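Local coordinates for exopolyphosphatase (Aquifex aeolicus, PDB 1T6C), which probably hydrolyses the phosphoanhydride bonds of polyphosphate or guanosine pentaphosphate, as a calcium-bound member of the Ppx/GppA family with an actin-like fold, at residues I28-I31 with L36-I39; R84-A89 with V306-K311. All coordinates share one frame; numbering follows the deposited sequence.

Contact 1: residues I28-I31 with L36-I39; sequences IAQI and LSII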
loop_
_atom_site.group_PDB
_atom_site.type_symbol
_atom_site.label_atom_id
_atom_site.label_comp_id
_atom_site.label_asym_id
_atom_site.label_seq_id
_atom_site.Cartn_x
_atom_site.Cartn_y
_atom_site.Cartn_z
ATOM N N ILE A 28 7.375 -14.309 3.368
ATOM C CA ILE A 28 7.911 -15.134 4.448
ATOM C C ILE A 28 9.127 -14.412 4.982
ATOM O O ILE A 28 9.970 -13.967 4.196
ATOM C CB ILE A 28 8.297 -16.553 4.009
ATOM C CG1 ILE A 28 7.110 -17.302 3.378
ATOM C CG2 ILE A 28 8.825 -17.332 5.200
ATOM C CD1 ILE A 28 7.398 -18.734 2.959
ATOM N N ALA A 29 9.219 -14.300 6.306
ATOM C CA ALA A 29 10.340 -13.626 6.945
ATOM C C ALA A 29 10.893 -14.532 8.033
ATOM O O ALA A 29 10.183 -15.395 8.557
ATOM C CB ALA A 29 9.910 -12.342 7.504
ATOM N N GLN A 30 12.165 -14.338 8.351
ATOM C CA GLN A 30 12.736 -14.906 9.584
ATOM C C GLN A 30 12.927 -13.808 10.600
ATOM O O GLN A 30 13.214 -12.677 10.241
ATOM C CB GLN A 30 14.058 -15.621 9.287
ATOM C CG GLN A 30 15.156 -14.770 8.754
ATOM C CD GLN A 30 16.564 -15.320 9.075
ATOM O OE1 GLN A 30 17.470 -14.558 9.499
ATOM N NE2 GLN A 30 16.747 -16.625 8.872
ATOM N N ILE A 31 12.737 -14.138 11.876
ATOM C CA ILE A 31 13.075 -13.233 12.943
ATOM C C ILE A 31 14.246 -13.858 13.715
ATOM O O ILE A 31 14.160 -14.999 14.148
ATOM C CB ILE A 31 11.855 -12.917 13.846
ATOM C CG1 ILE A 31 12.266 -12.015 15.015
ATOM C CG2 ILE A 31 11.246 -14.139 14.369
ATOM C CD1 ILE A 31 12.209 -10.521 14.720
ATOM N N LEU A 36 13.875 -8.788 11.681
ATOM C CA LEU A 36 13.074 -9.391 10.614
ATOM C C LEU A 36 13.781 -9.262 9.272
ATOM O O LEU A 36 14.136 -8.144 8.861
ATOM C CB LEU A 36 11.747 -8.649 10.493
ATOM C CG LEU A 36 10.456 -9.168 11.081
ATOM C CD1 LEU A 36 9.367 -8.169 10.693
ATOM C CD2 LEU A 36 10.102 -10.543 10.614
ATOM N N SER A 37 13.984 -10.379 8.577
ATOM C CA SER A 37 14.507 -10.359 7.221
ATOM C C SER A 37 13.570 -11.159 6.343
ATOM O O SER A 37 13.160 -12.259 6.736
ATOM C CB SER A 37 15.885 -11.021 7.188
ATOM O OG SER A 37 16.784 -10.422 8.111
ATOM N N ILE A 38 13.257 -10.627 5.164
ATOM C CA ILE A 38 12.376 -11.303 4.228
ATOM C C ILE A 38 13.187 -12.337 3.475
ATOM O O ILE A 38 14.219 -12.011 2.897
ATOM C CB ILE A 38 11.792 -10.267 3.206
ATOM C CG1 ILE A 38 11.242 -9.016 3.914
ATOM C CG2 ILE A 38 10.748 -10.925 2.338
ATOM C CD1 ILE A 38 10.345 -9.291 5.087
ATOM N N ILE A 39 12.707 -13.571 3.458
ATOM C CA ILE A 39 13.401 -14.681 2.811
ATOM C C ILE A 39 12.676 -15.298 1.621
ATOM O O ILE A 39 13.267 -16.039 0.845
ATOM C CB ILE A 39 13.761 -15.755 3.857
ATOM C CG1 ILE A 39 12.502 -16.357 4.495
ATOM C CG2 ILE A 39 14.671 -15.135 4.932
ATOM C CD1 ILE A 39 12.770 -17.576 5.303
HETATM O O HOH W 1 16.742 -11.734 10.407
#

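Contact 2: residues R84-A89 with V306-K311; sequences RVKAVA and VSEVLK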
loop_
_atom_site.group_PDB
_atom_site.type_symbol
_atom_site.label_atom_id
_atom_site.label_comp_id
_atom_site.label_asym_id
_atom_site.label_seq_id
_atom_site.Cartn_x
_atom_site.Cartn_y
_atom_site.Cartn_z
ATOM N N ARG A 84 4.128 -19.027 12.214
ATOM C CA ARG A 84 2.991 -18.113 12.363
ATOM C C ARG A 84 2.641 -17.556 11.000
ATOM O O ARG A 84 3.530 -17.040 10.322
ATOM C CB ARG A 84 3.291 -16.957 13.316
ATOM C CG ARG A 84 3.748 -17.376 14.710
ATOM C CD ARG A 84 3.915 -16.203 15.679
ATOM N NE ARG A 84 2.611 -15.596 15.905
ATOM C CZ ARG A 84 1.803 -15.815 16.959
ATOM N NH1 ARG A 84 2.159 -16.575 17.986
ATOM N NH2 ARG A 84 0.625 -15.214 16.988
ATOM N N VAL A 85 1.371 -17.687 10.634
ATOM C CA VAL A 85 0.840 -17.271 9.336
ATOM C C VAL A 85 -0.424 -16.453 9.578
ATOM O O VAL A 85 -1.306 -16.876 10.347
ATOM C CB VAL A 85 0.450 -18.470 8.488
ATOM C CG1 VAL A 85 -0.177 -18.011 7.174
ATOM C CG2 VAL A 85 1.620 -19.364 8.267
ATOM N N LYS A 86 -0.528 -15.299 8.914
ATOM C CA LYS A 86 -1.715 -14.460 8.968
ATOM C C LYS A 86 -2.092 -14.116 7.530
ATOM O O LYS A 86 -1.261 -13.634 6.754
ATOM C CB LYS A 86 -1.489 -13.185 9.774
ATOM C CG LYS A 86 -2.624 -12.200 9.787
ATOM C CD LYS A 86 -3.808 -12.714 10.573
ATOM C CE LYS A 86 -5.036 -11.876 10.367
ATOM N NZ LYS A 86 -6.101 -12.285 11.340
ATOM N N ALA A 87 -3.315 -14.419 7.167
ATOM C CA ALA A 87 -3.818 -14.130 5.813
ATOM C C ALA A 87 -4.963 -13.143 5.888
ATOM O O ALA A 87 -5.869 -13.268 6.742
ATOM C CB ALA A 87 -4.259 -15.378 5.161
ATOM N N VAL A 88 -4.915 -12.143 5.012
ATOM C CA VAL A 88 -5.916 -11.079 4.996
ATOM C C VAL A 88 -6.442 -10.867 3.591
ATOM O O VAL A 88 -5.744 -11.156 2.612
ATOM C CB VAL A 88 -5.385 -9.731 5.588
ATOM C CG1 VAL A 88 -4.919 -9.867 7.019
ATOM C CG2 VAL A 88 -4.271 -9.151 4.738
ATOM N N ALA A 89 -7.646 -10.335 3.514
ATOM C CA ALA A 89 -8.239 -9.917 2.248
ATOM C C ALA A 89 -8.713 -8.478 2.408
ATOM O O ALA A 89 -9.149 -8.098 3.481
ATOM C CB ALA A 89 -9.363 -10.829 1.863
ATOM N N VAL A 306 5.283 -8.012 11.300
ATOM C CA VAL A 306 5.648 -7.361 12.547
ATOM C C VAL A 306 4.625 -7.716 13.630
ATOM O O VAL A 306 4.988 -8.017 14.768
ATOM C CB VAL A 306 5.773 -5.826 12.387
ATOM C CG1 VAL A 306 5.972 -5.181 13.744
ATOM C CG2 VAL A 306 6.937 -5.474 11.459
ATOM N N SER A 307 3.352 -7.689 13.281
ATOM C CA SER A 307 2.286 -7.998 14.222
ATOM C C SER A 307 2.451 -9.408 14.777
ATOM O O SER A 307 2.261 -9.625 15.980
ATOM C CB SER A 307 0.935 -7.837 13.540
ATOM O OG SER A 307 -0.118 -8.232 14.392
ATOM N N GLU A 308 2.845 -10.348 13.923
ATOM C CA GLU A 308 3.000 -11.726 14.357
ATOM C C GLU A 308 4.146 -11.846 15.336
ATOM O O GLU A 308 4.039 -12.595 16.309
ATOM C CB GLU A 308 3.171 -12.689 13.166
ATOM C CG GLU A 308 1.872 -12.992 12.426
ATOM C CD GLU A 308 0.695 -13.447 13.316
ATOM O OE1 GLU A 308 0.865 -14.376 14.144
ATOM O OE2 GLU A 308 -0.413 -12.878 13.186
ATOM N N VAL A 309 5.212 -11.091 15.123
ATOM C CA VAL A 309 6.356 -11.068 16.032
ATOM C C VAL A 309 5.974 -10.460 17.382
ATOM O O VAL A 309 6.311 -11.024 18.438
ATOM C CB VAL A 309 7.534 -10.295 15.449
ATOM C CG1 VAL A 309 8.675 -10.137 16.489
ATOM C CG2 VAL A 309 8.037 -10.978 14.157
ATOM N N LEU A 310 5.268 -9.334 17.365
ATOM C CA LEU A 310 4.761 -8.762 18.615
ATOM C C LEU A 310 3.858 -9.746 19.370
ATOM O O LEU A 310 3.936 -9.823 20.584
ATOM C CB LEU A 310 4.032 -7.425 18.383
ATOM C CG LEU A 310 4.864 -6.285 17.783
ATOM C CD1 LEU A 310 3.963 -5.132 17.350
ATOM C CD2 LEU A 310 5.953 -5.776 18.731
ATOM N N LYS A 311 3.016 -10.499 18.672
ATOM C CA LYS A 311 2.104 -11.453 19.320
ATOM C C LYS A 311 2.886 -12.574 20.008
ATOM O O LYS A 311 2.497 -13.056 21.080
ATOM C CB LYS A 311 1.151 -12.084 18.310
ATOM C CG LYS A 311 -0.019 -11.228 17.980
ATOM C CD LYS A 311 -0.874 -11.897 16.936
ATOM C CE LYS A 311 -1.837 -10.919 16.299
ATOM N NZ LYS A 311 -2.746 -11.672 15.363
#

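Contact 1: residues I28-I31 with L36-I39
The beta hairpin made by strands 23-32 and 35-45, at one side of a five-stranded sheet in this actin-like fold, brings I28-I31 against L36-I39 close to its turn. The strands run antiparallel with a marked twist, the two short segments making 144° to each other. Q30 and S37 form the hydrogen-bonded pair: Q30 N donates to S37 O at 2.8 Å and S37 N to Q30 O at 2.9 Å. Two residues along, past the A29/I38 pair, I39 N donates to I28 O at 2.9 Å.

A29 and I38 are a non-hydrogen-bonded pair, as are I31 and L36, and all four side chains stand on the same face. There the small CB of A29 takes the L36 branch CD2 at 3.6 Å and, in one of the two conformers of I38, its CD1 at 3.9 Å. On the other face the Q30 chain rises between its own N and carbonyl carbon (chi1 62°), which sets CG beside I39 CG2 at 3.9 Å. Farther out, in one of the two modelled conformers of S37, a water can bridge the two strands, donating to Q30 OE1 at 3.1 Å and accepting from S37 OG at 2.6 Å.

Helix 300-313 covers the face of A29, I31, L36 and I38, through L305, V306 and V309, and W298 joins it against L36 and I38. Strand 12-19 continues the sheet beyond I28-I31, with backbone bonds from A29 to V14 and from I31 to M12.

Contact 2: residues R84-A89 with V306-K311
The guanidinium of R84 has the carboxylate of E308 at its edge and CB of K311 over one face, 3.4 Å from NH2. The guanidinium and carboxylate planes are only 17° apart, so the two groups meet edge to edge, close to coplanar. The three residues form a salt-bridge network between an inner strand of the five-stranded sheet and helix 300-313, which packs across that sheet in the actin-like fold.

R84 reaches E308 side-on, and both nitrogens close on a single oxygen. NE donates to OE1 of E308 at 2.8 Å, on the anti side of the carboxylate, while NH2 of R84 reaches the same OE1 at 3.0 Å from the syn side. A bend at chi3 (65°) turns the end of the R84 chain so that NE and NH2 both face the helix. An alanine in place of R84 would probably leave OE1 of E308 without both of these donors and its charge less well balanced, E312 without its salt-bridge partner here, and K311 CB without the guanidinium it packs on. NH1 of R84 goes to E312, one residue past the segment, so the guanidinium ties down two acids of the same helix.

The second oxygen of E308 lies over the aliphatic start of K86, with OE2 3.6 Å from K86 CB. Beyond a bend at chi2, the rest of the K86 chain leads away to a salt bridge with E115 on strand 114-116, and its CB and CG are what E308 touches. One turn on from E308, K311 runs its extended chain past the guanidinium and brings NZ to 3.4 Å from OE2 of E308, a weak bond.

Both contacts involve the same five-stranded sheet; helix 300-313 is one half of contact 2 and covers one face of contact 1. Contact 1 lies within the sheet, joining the outermost strand to its neighbour by backbone bonds, with the apolar side chains on one face packed beneath the helix. Contact 2 spans from an inner strand to the helix itself, and its chemistry is charged, near the helix's C-terminal end, where K311 is exposed although E308 is buried. Both are partly buried, their centres about 12 Å apart. They meet directly where L36 CD1 packs on V306 CG2 at 3.7 Å, and where I31 CD1 touches V309 CG1, so the helix turns an apolar side to contact 1 and a polar one to contact 2.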